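Local coordinates for protein argonaute (Methanocaldococcus jannaschii, PDB 5G5S) that cuts single-stranded DNA targets, using short single-stranded DNA guides to find them, and may defend the cell against invading genetic elements, at residues T9-A14 against N299-L304; E143-D148 against G619-F624; S279-G284 against V607-Y612. One frame throughout, in Å; residues are numbered along the deposited sequence.

Overall arrangement
Interaction 1 pairs strand 7-12 with strand 302-308; interactions 2 and 3 join strand 134-147 and helix 280-293 to segments 619-624 and 607-612 of the PIWI portion. Interaction 1 lies in the middle: its centre is about 12 Å from that of interaction 2 and about 11 Å from that of interaction 3, while the last two are about 18 Å apart. Apolar packing joins interactions 1 and 2, with L304 CD2 4.0 Å from I623 CD1. Polar contact joins interactions 1 and 3, where Y10 OH lies 2.7 Å from D611 OD2. None of the three includes an active-site residue. Interaction 1 holds N299, a magnesium ligand, and G284 of interaction 3 is about 12 Å from the H159 side chain, which contacts guide DNA.

Interaction 1 of 3, residues T9-A14 against N299-L304; sequences TYKINA and NTPKEL. With MG (magnesium ion), chain B.
L304 and Y10 pair through two backbone hydrogen bonds, Y10 N to L304 O and L304 N to Y10 O, both 2.8 Å. This is an antiparallel β pairing: strand 7-12 lines the edge of strand 302-308, which in turn pairs with strand 614-618 in the mixed sheet that includes the PIWI strands. The short strands run at 145°. L304 has its CG anti to the backbone N (chi1 -160°), and this sends CD2 across to I12 CD1, 4.1 Å away, on the same face of the sheet. Beyond I12, K302 N donates to A14 O at 2.7 Å, nearly in line with C=O but bent at the hydrogen (140°), while the K302 CB packs on the A14 methyl. The lysine chain then bends at chi2 and chi4, and NZ donates a hydrogen bond to E303 O. On the other face E303 and K11 lie alongside each other, pointing the same way; OE2 lies 3.4 Å from K11 CE and 3.9 Å from K11 NZ, a long salt bridge. The E303 chain also passes the T9 hydroxyl. At the far end, N299 OD1 binds the magnesium ion at 2.1 Å, together with the carbonyl oxygens of A291, L294 and I297.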
# COMPACT_ATOMS: atom_id res chain seq x y z
N THR A 9 -15.00 -18.56 15.33
CA THR A 9 -16.13 -18.09 14.53
C THR A 9 -16.33 -16.58 14.68
O THR A 9 -16.33 -16.07 15.80
CB THR A 9 -17.35 -19.02 14.75
OG1 THR A 9 -18.39 -18.66 13.86
CG2 THR A 9 -17.87 -19.01 16.19
N TYR A 10 -16.42 -15.86 13.55
CA TYR A 10 -16.59 -14.40 13.50
C TYR A 10 -17.50 -13.99 12.37
O TYR A 10 -17.51 -14.64 11.32
CB TYR A 10 -15.23 -13.66 13.35
CG TYR A 10 -14.37 -13.67 14.59
CD1 TYR A 10 -14.84 -13.15 15.80
CD2 TYR A 10 -13.08 -14.18 14.57
CE1 TYR A 10 -14.07 -13.19 16.96
CE2 TYR A 10 -12.28 -14.19 15.71
CZ TYR A 10 -12.78 -13.71 16.91
OH TYR A 10 -12.02 -13.73 18.05
N LYS A 11 -18.21 -12.87 12.55
CA LYS A 11 -19.12 -12.29 11.57
C LYS A 11 -18.37 -11.40 10.57
O LYS A 11 -17.47 -10.65 10.96
CB LYS A 11 -20.23 -11.48 12.26
CG LYS A 11 -21.18 -12.30 13.11
CD LYS A 11 -20.92 -12.10 14.59
CE LYS A 11 -21.89 -12.88 15.44
NZ LYS A 11 -21.50 -12.87 16.87
N ILE A 12 -18.76 -11.48 9.29
CA ILE A 12 -18.23 -10.67 8.18
C ILE A 12 -19.41 -9.94 7.51
O ILE A 12 -20.55 -10.35 7.69
CB ILE A 12 -17.34 -11.47 7.16
CG1 ILE A 12 -18.11 -12.64 6.50
CG2 ILE A 12 -16.03 -11.95 7.79
CD1 ILE A 12 -17.60 -13.01 5.08
N ASN A 13 -19.13 -8.87 6.76
CA ASN A 13 -20.13 -8.06 6.06
C ASN A 13 -20.70 -8.72 4.76
O ASN A 13 -20.84 -8.06 3.73
CB ASN A 13 -19.57 -6.65 5.78
CG ASN A 13 -18.39 -6.60 4.83
OD1 ASN A 13 -17.61 -7.54 4.68
ND2 ASN A 13 -18.27 -5.51 4.11
N ALA A 14 -21.04 -10.02 4.84
CA ALA A 14 -21.63 -10.78 3.73
C ALA A 14 -23.06 -11.16 4.12
O ALA A 14 -23.27 -11.73 5.20
CB ALA A 14 -20.82 -12.04 3.45
N ASN A 299 -31.00 -10.17 6.59
CA ASN A 299 -30.43 -9.23 7.56
C ASN A 299 -29.24 -9.72 8.41
O ASN A 299 -28.45 -8.90 8.88
CB ASN A 299 -31.55 -8.66 8.44
CG ASN A 299 -32.70 -8.07 7.66
OD1 ASN A 299 -32.54 -7.56 6.53
ND2 ASN A 299 -33.90 -8.15 8.22
N THR A 300 -29.12 -11.04 8.60
CA THR A 300 -28.06 -11.66 9.41
C THR A 300 -26.68 -11.65 8.68
O THR A 300 -26.61 -12.12 7.55
CB THR A 300 -28.46 -13.10 9.81
OG1 THR A 300 -29.89 -13.24 9.85
CG2 THR A 300 -27.85 -13.53 11.14
N PRO A 301 -25.59 -11.15 9.31
CA PRO A 301 -24.28 -11.20 8.63
C PRO A 301 -23.73 -12.63 8.62
O PRO A 301 -24.09 -13.42 9.49
CB PRO A 301 -23.41 -10.22 9.42
CG PRO A 301 -24.03 -10.15 10.76
CD PRO A 301 -25.47 -10.56 10.66
N LYS A 302 -22.92 -12.99 7.61
CA LYS A 302 -22.36 -14.34 7.50
C LYS A 302 -21.38 -14.65 8.63
O LYS A 302 -20.47 -13.88 8.91
CB LYS A 302 -21.72 -14.57 6.11
CG LYS A 302 -21.12 -15.98 5.84
CD LYS A 302 -22.16 -17.11 5.86
CE LYS A 302 -21.61 -18.44 5.37
NZ LYS A 302 -20.89 -19.19 6.43
N GLU A 303 -21.59 -15.80 9.29
CA GLU A 303 -20.68 -16.25 10.33
C GLU A 303 -19.66 -17.15 9.64
O GLU A 303 -20.03 -18.06 8.89
CB GLU A 303 -21.42 -16.97 11.45
CG GLU A 303 -20.86 -16.65 12.82
CD GLU A 303 -21.72 -17.07 13.99
OE1 GLU A 303 -22.14 -18.26 14.04
OE2 GLU A 303 -21.97 -16.22 14.87
N LEU A 304 -18.38 -16.88 9.88
CA LEU A 304 -17.28 -17.59 9.25
C LEU A 304 -16.27 -18.12 10.26
O LEU A 304 -15.96 -17.43 11.23
CB LEU A 304 -16.59 -16.60 8.28
CG LEU A 304 -15.74 -17.17 7.16
CD1 LEU A 304 -16.54 -18.13 6.28
CD2 LEU A 304 -15.14 -16.05 6.33
MG MG B . -32.43 -7.22 4.41

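Interaction 2 of 3, residues E143-D148 against G619-F624; sequences EVKKHD and GNDGIF
Two consecutive bends, chi2 -63° and chi3 -58°, curl the K145 chain so that its NZ faces both G619 O and the carboxylate of D621. The H147 ring is placed differently: CG stands anti to the backbone N, bringing ND1 up to the amide of G619. K145 NZ donates to G619 O over 2.9 Å, the donor tilted from the carbonyl plane, and makes a salt bridge to D621 OD2 at 3.3 Å. Both bonds hold the ammonium between a backbone oxygen and a carboxylate; E101 adds a second salt bridge, and Y605 OH bonds to D621 OD2. The contact thus joins the end of strand 134-147, part of an antiparallel sheet with strand 150-163, to the tight turn of the β-hairpin formed by strands 614-618 and 621-625 in the PIWI portion. G619 sits in that turn with positive phi, a backbone setting that favours glycine, and its CA lies 3.1 Å from K146 O in a CH···O contact. G619 N reaches H147 ND1 at 3.1 Å with an N-H···N angle of 151°, at the ring edge and somewhat tilted from its plane, consistent with an ND1 that carries no proton. F618 stacks with the same imidazole.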
# COMPACT_ATOMS: atom_id res chain seq x y z
N GLU A 143 -20.42 -5.88 -3.72
CA GLU A 143 -19.90 -6.96 -4.55
C GLU A 143 -20.69 -8.21 -4.19
O GLU A 143 -21.26 -8.29 -3.11
CB GLU A 143 -18.44 -7.21 -4.15
CG GLU A 143 -17.53 -7.59 -5.30
CD GLU A 143 -16.07 -7.65 -4.88
OE1 GLU A 143 -15.77 -8.35 -3.88
OE2 GLU A 143 -15.23 -6.98 -5.52
N VAL A 144 -20.73 -9.20 -5.10
CA VAL A 144 -21.37 -10.47 -4.80
C VAL A 144 -20.36 -11.61 -4.80
O VAL A 144 -19.41 -11.60 -5.58
CB VAL A 144 -22.79 -10.79 -5.38
CG1 VAL A 144 -23.34 -9.65 -6.23
CG2 VAL A 144 -22.88 -12.13 -6.10
N LYS A 145 -20.51 -12.53 -3.84
CA LYS A 145 -19.61 -13.66 -3.65
C LYS A 145 -20.35 -14.95 -3.55
O LYS A 145 -21.38 -15.02 -2.87
CB LYS A 145 -18.70 -13.45 -2.42
CG LYS A 145 -17.57 -12.41 -2.60
CD LYS A 145 -16.52 -12.74 -3.69
CE LYS A 145 -15.82 -14.05 -3.48
NZ LYS A 145 -15.05 -14.46 -4.69
N LYS A 146 -19.87 -15.98 -4.27
CA LYS A 146 -20.46 -17.30 -4.20
C LYS A 146 -19.65 -18.08 -3.18
O LYS A 146 -18.43 -18.19 -3.32
CB LYS A 146 -20.52 -18.01 -5.56
CG LYS A 146 -21.54 -19.15 -5.51
CD LYS A 146 -21.56 -20.02 -6.76
CE LYS A 146 -22.60 -21.10 -6.61
NZ LYS A 146 -22.48 -22.15 -7.65
N HIS A 147 -20.30 -18.46 -2.10
CA HIS A 147 -19.70 -19.27 -1.05
C HIS A 147 -20.63 -20.47 -0.99
O HIS A 147 -21.84 -20.30 -0.87
CB HIS A 147 -19.64 -18.53 0.28
CG HIS A 147 -18.85 -19.24 1.32
ND1 HIS A 147 -17.49 -19.44 1.22
CD2 HIS A 147 -19.22 -19.81 2.49
CE1 HIS A 147 -17.06 -20.09 2.27
NE2 HIS A 147 -18.08 -20.33 3.06
N ASP A 148 -20.05 -21.67 -1.05
CA ASP A 148 -20.80 -22.92 -1.13
C ASP A 148 -21.70 -22.78 -2.35
O ASP A 148 -21.21 -22.47 -3.44
CB ASP A 148 -21.55 -23.31 0.15
CG ASP A 148 -20.62 -23.83 1.22
OD1 ASP A 148 -19.44 -23.43 1.22
OD2 ASP A 148 -21.06 -24.64 2.05
N GLY A 619 -15.44 -17.85 -0.50
CA GLY A 619 -15.64 -18.09 -1.93
C GLY A 619 -14.39 -17.89 -2.76
O GLY A 619 -14.37 -17.05 -3.67
N ASN A 620 -13.32 -18.63 -2.41
CA ASN A 620 -11.99 -18.53 -3.04
C ASN A 620 -11.11 -17.33 -2.63
O ASN A 620 -9.94 -17.30 -3.00
CB ASN A 620 -12.01 -18.77 -4.57
CG ASN A 620 -12.70 -20.06 -4.96
OD1 ASN A 620 -13.61 -20.07 -5.81
ND2 ASN A 620 -12.31 -21.17 -4.34
N ASP A 621 -11.64 -16.36 -1.86
CA ASP A 621 -10.82 -15.22 -1.41
C ASP A 621 -10.32 -15.44 0.00
O ASP A 621 -11.09 -15.83 0.88
CB ASP A 621 -11.60 -13.89 -1.43
CG ASP A 621 -12.05 -13.37 -2.78
OD1 ASP A 621 -11.38 -13.68 -3.80
OD2 ASP A 621 -13.03 -12.59 -2.81
N GLY A 622 -9.05 -15.15 0.22
CA GLY A 622 -8.43 -15.20 1.53
C GLY A 622 -8.73 -13.91 2.25
O GLY A 622 -8.59 -12.83 1.67
N ILE A 623 -9.23 -14.01 3.48
CA ILE A 623 -9.54 -12.85 4.33
C ILE A 623 -8.49 -12.90 5.44
O ILE A 623 -8.52 -13.76 6.32
CB ILE A 623 -11.01 -12.81 4.83
CG1 ILE A 623 -12.02 -12.89 3.66
CG2 ILE A 623 -11.25 -11.56 5.70
CD1 ILE A 623 -13.49 -13.10 4.12
N PHE A 624 -7.54 -11.97 5.35
CA PHE A 624 -6.33 -11.83 6.15
C PHE A 624 -6.43 -10.64 7.12
O PHE A 624 -6.57 -9.50 6.69
CB PHE A 624 -5.18 -11.69 5.13
CG PHE A 624 -3.74 -11.78 5.59
CD1 PHE A 624 -3.17 -13.01 5.88
CD2 PHE A 624 -2.94 -10.64 5.63
CE1 PHE A 624 -1.83 -13.09 6.29
CE2 PHE A 624 -1.60 -10.73 6.03
CZ PHE A 624 -1.06 -11.95 6.37

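Interaction 3 of 3, residues S279-G284 against V607-Y612; sequences SNENKG and VFTSDY
N280 ND2 donates to T609 O across 2.6 Å, the shortest polar bond of this contact. The N-H···O angle is 159°, and the acceptor lies close to the plane of the side-chain amide. CG stands anti to the carbonyl carbon (chi1 -68°), which carries the amide from the first turn of helix 280-293 over the loop 607-612. The other end of that amide, OD1, accepts from S633 N, so the group is gripped at both ends and its rotation is fixed. A second hydrogen bond joins S610 OG to E281 OE1 at 2.8 Å, with the hydroxyl donating to the syn lone pair of the carboxylate; a bend at chi2 turns the glutamate toward it.

Nonpolar contact is made by F608 and G284. The glycine CA sits over the centre of the phenyl face, 3.4 Å from the centroid and 4° off the ring normal, a CH-π contact of almost ideal geometry. I287 and N288 of the same helix also touch the ring.

Two turns, one closed by a side chain, shape the loop between strands 593-600 and 614-618 that offers these groups. F608 is the centre of an inverse gamma turn, and T609 OG1 accepts from D611 N, closing an ST turn. On the helix side S279 is the N-cap, although its capping bond to N282 N is weak.

Helix 280-293 is therefore attached to the PIWI portion by the first turns of its N-terminal end, through directional bonds at N280 and E281 and a glycine that lets the aromatic face lie directly on the helix backbone.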
# COMPACT_ATOMS: atom_id res chain seq x y z
N SER A 279 -15.05 0.97 16.43
CA SER A 279 -14.52 -0.40 16.43
C SER A 279 -15.16 -1.24 15.30
O SER A 279 -16.19 -0.84 14.75
CB SER A 279 -14.75 -1.07 17.79
OG SER A 279 -16.12 -1.39 17.99
N ASN A 280 -14.56 -2.39 14.97
CA ASN A 280 -15.09 -3.28 13.93
C ASN A 280 -16.49 -3.80 14.26
O ASN A 280 -17.32 -3.87 13.36
CB ASN A 280 -14.12 -4.42 13.64
CG ASN A 280 -12.81 -4.02 12.97
OD1 ASN A 280 -12.70 -2.98 12.32
ND2 ASN A 280 -11.80 -4.85 13.10
N GLU A 281 -16.76 -4.11 15.54
CA GLU A 281 -18.07 -4.57 16.04
C GLU A 281 -19.13 -3.49 15.82
O GLU A 281 -20.21 -3.78 15.29
CB GLU A 281 -18.00 -4.94 17.54
CG GLU A 281 -17.13 -6.15 17.87
CD GLU A 281 -15.65 -5.90 18.15
OE1 GLU A 281 -15.09 -4.90 17.62
OE2 GLU A 281 -15.05 -6.73 18.86
N ASN A 282 -18.81 -2.22 16.19
CA ASN A 282 -19.70 -1.07 16.03
C ASN A 282 -19.93 -0.71 14.57
O ASN A 282 -21.04 -0.31 14.22
CB ASN A 282 -19.21 0.12 16.82
CG ASN A 282 -19.36 -0.03 18.31
OD1 ASN A 282 -20.14 -0.86 18.82
ND2 ASN A 282 -18.62 0.79 19.05
N LYS A 283 -18.91 -0.88 13.72
CA LYS A 283 -19.00 -0.66 12.27
C LYS A 283 -19.96 -1.71 11.71
O LYS A 283 -20.77 -1.41 10.83
CB LYS A 283 -17.61 -0.81 11.62
CG LYS A 283 -17.27 0.29 10.62
CD LYS A 283 -16.33 1.35 11.22
CE LYS A 283 -14.86 1.12 10.93
NZ LYS A 283 -14.29 -0.03 11.69
N GLY A 284 -19.91 -2.92 12.27
CA GLY A 284 -20.78 -4.02 11.90
C GLY A 284 -22.24 -3.73 12.14
O GLY A 284 -23.08 -4.07 11.31
N VAL A 607 -14.46 -7.60 8.90
CA VAL A 607 -14.63 -8.64 9.93
C VAL A 607 -15.08 -7.91 11.20
O VAL A 607 -14.39 -7.02 11.68
CB VAL A 607 -13.36 -9.50 10.17
CG1 VAL A 607 -13.71 -10.75 10.98
CG2 VAL A 607 -12.71 -9.90 8.84
N PHE A 608 -16.28 -8.27 11.70
CA PHE A 608 -16.86 -7.62 12.86
C PHE A 608 -16.22 -8.13 14.17
O PHE A 608 -16.88 -8.82 14.96
CB PHE A 608 -18.40 -7.74 12.85
CG PHE A 608 -19.14 -7.33 11.58
CD1 PHE A 608 -18.53 -6.50 10.63
CD2 PHE A 608 -20.45 -7.73 11.36
CE1 PHE A 608 -19.21 -6.13 9.46
CE2 PHE A 608 -21.14 -7.33 10.21
CZ PHE A 608 -20.52 -6.53 9.27
N THR A 609 -14.91 -7.82 14.36
CA THR A 609 -14.11 -8.21 15.53
C THR A 609 -12.90 -7.31 15.79
O THR A 609 -12.36 -6.69 14.87
CB THR A 609 -13.67 -9.69 15.44
OG1 THR A 609 -13.17 -10.06 16.72
CG2 THR A 609 -12.59 -9.95 14.36
N SER A 610 -12.42 -7.32 17.03
CA SER A 610 -11.22 -6.59 17.44
C SER A 610 -10.04 -7.56 17.53
O SER A 610 -8.91 -7.13 17.77
CB SER A 610 -11.45 -5.87 18.76
OG SER A 610 -12.45 -4.87 18.60
N ASP A 611 -10.30 -8.86 17.30
CA ASP A 611 -9.28 -9.91 17.29
C ASP A 611 -8.43 -9.81 16.00
O ASP A 611 -8.86 -9.22 15.01
CB ASP A 611 -9.93 -11.30 17.46
CG ASP A 611 -8.98 -12.45 17.74
OD1 ASP A 611 -7.83 -12.19 18.19
OD2 ASP A 611 -9.37 -13.62 17.51
N TYR A 612 -7.21 -10.34 16.06
CA TYR A 612 -6.21 -10.27 15.01
C TYR A 612 -5.39 -11.55 14.99
O TYR A 612 -5.59 -12.40 15.85
CB TYR A 612 -5.31 -9.03 15.23
CG TYR A 612 -4.51 -9.07 16.52
CD1 TYR A 612 -5.09 -8.70 17.73
CD2 TYR A 612 -3.18 -9.47 16.53
CE1 TYR A 612 -4.37 -8.77 18.93
CE2 TYR A 612 -2.45 -9.55 17.71
CZ TYR A 612 -3.04 -9.17 18.91
OH TYR A 612 -2.31 -9.19 20.07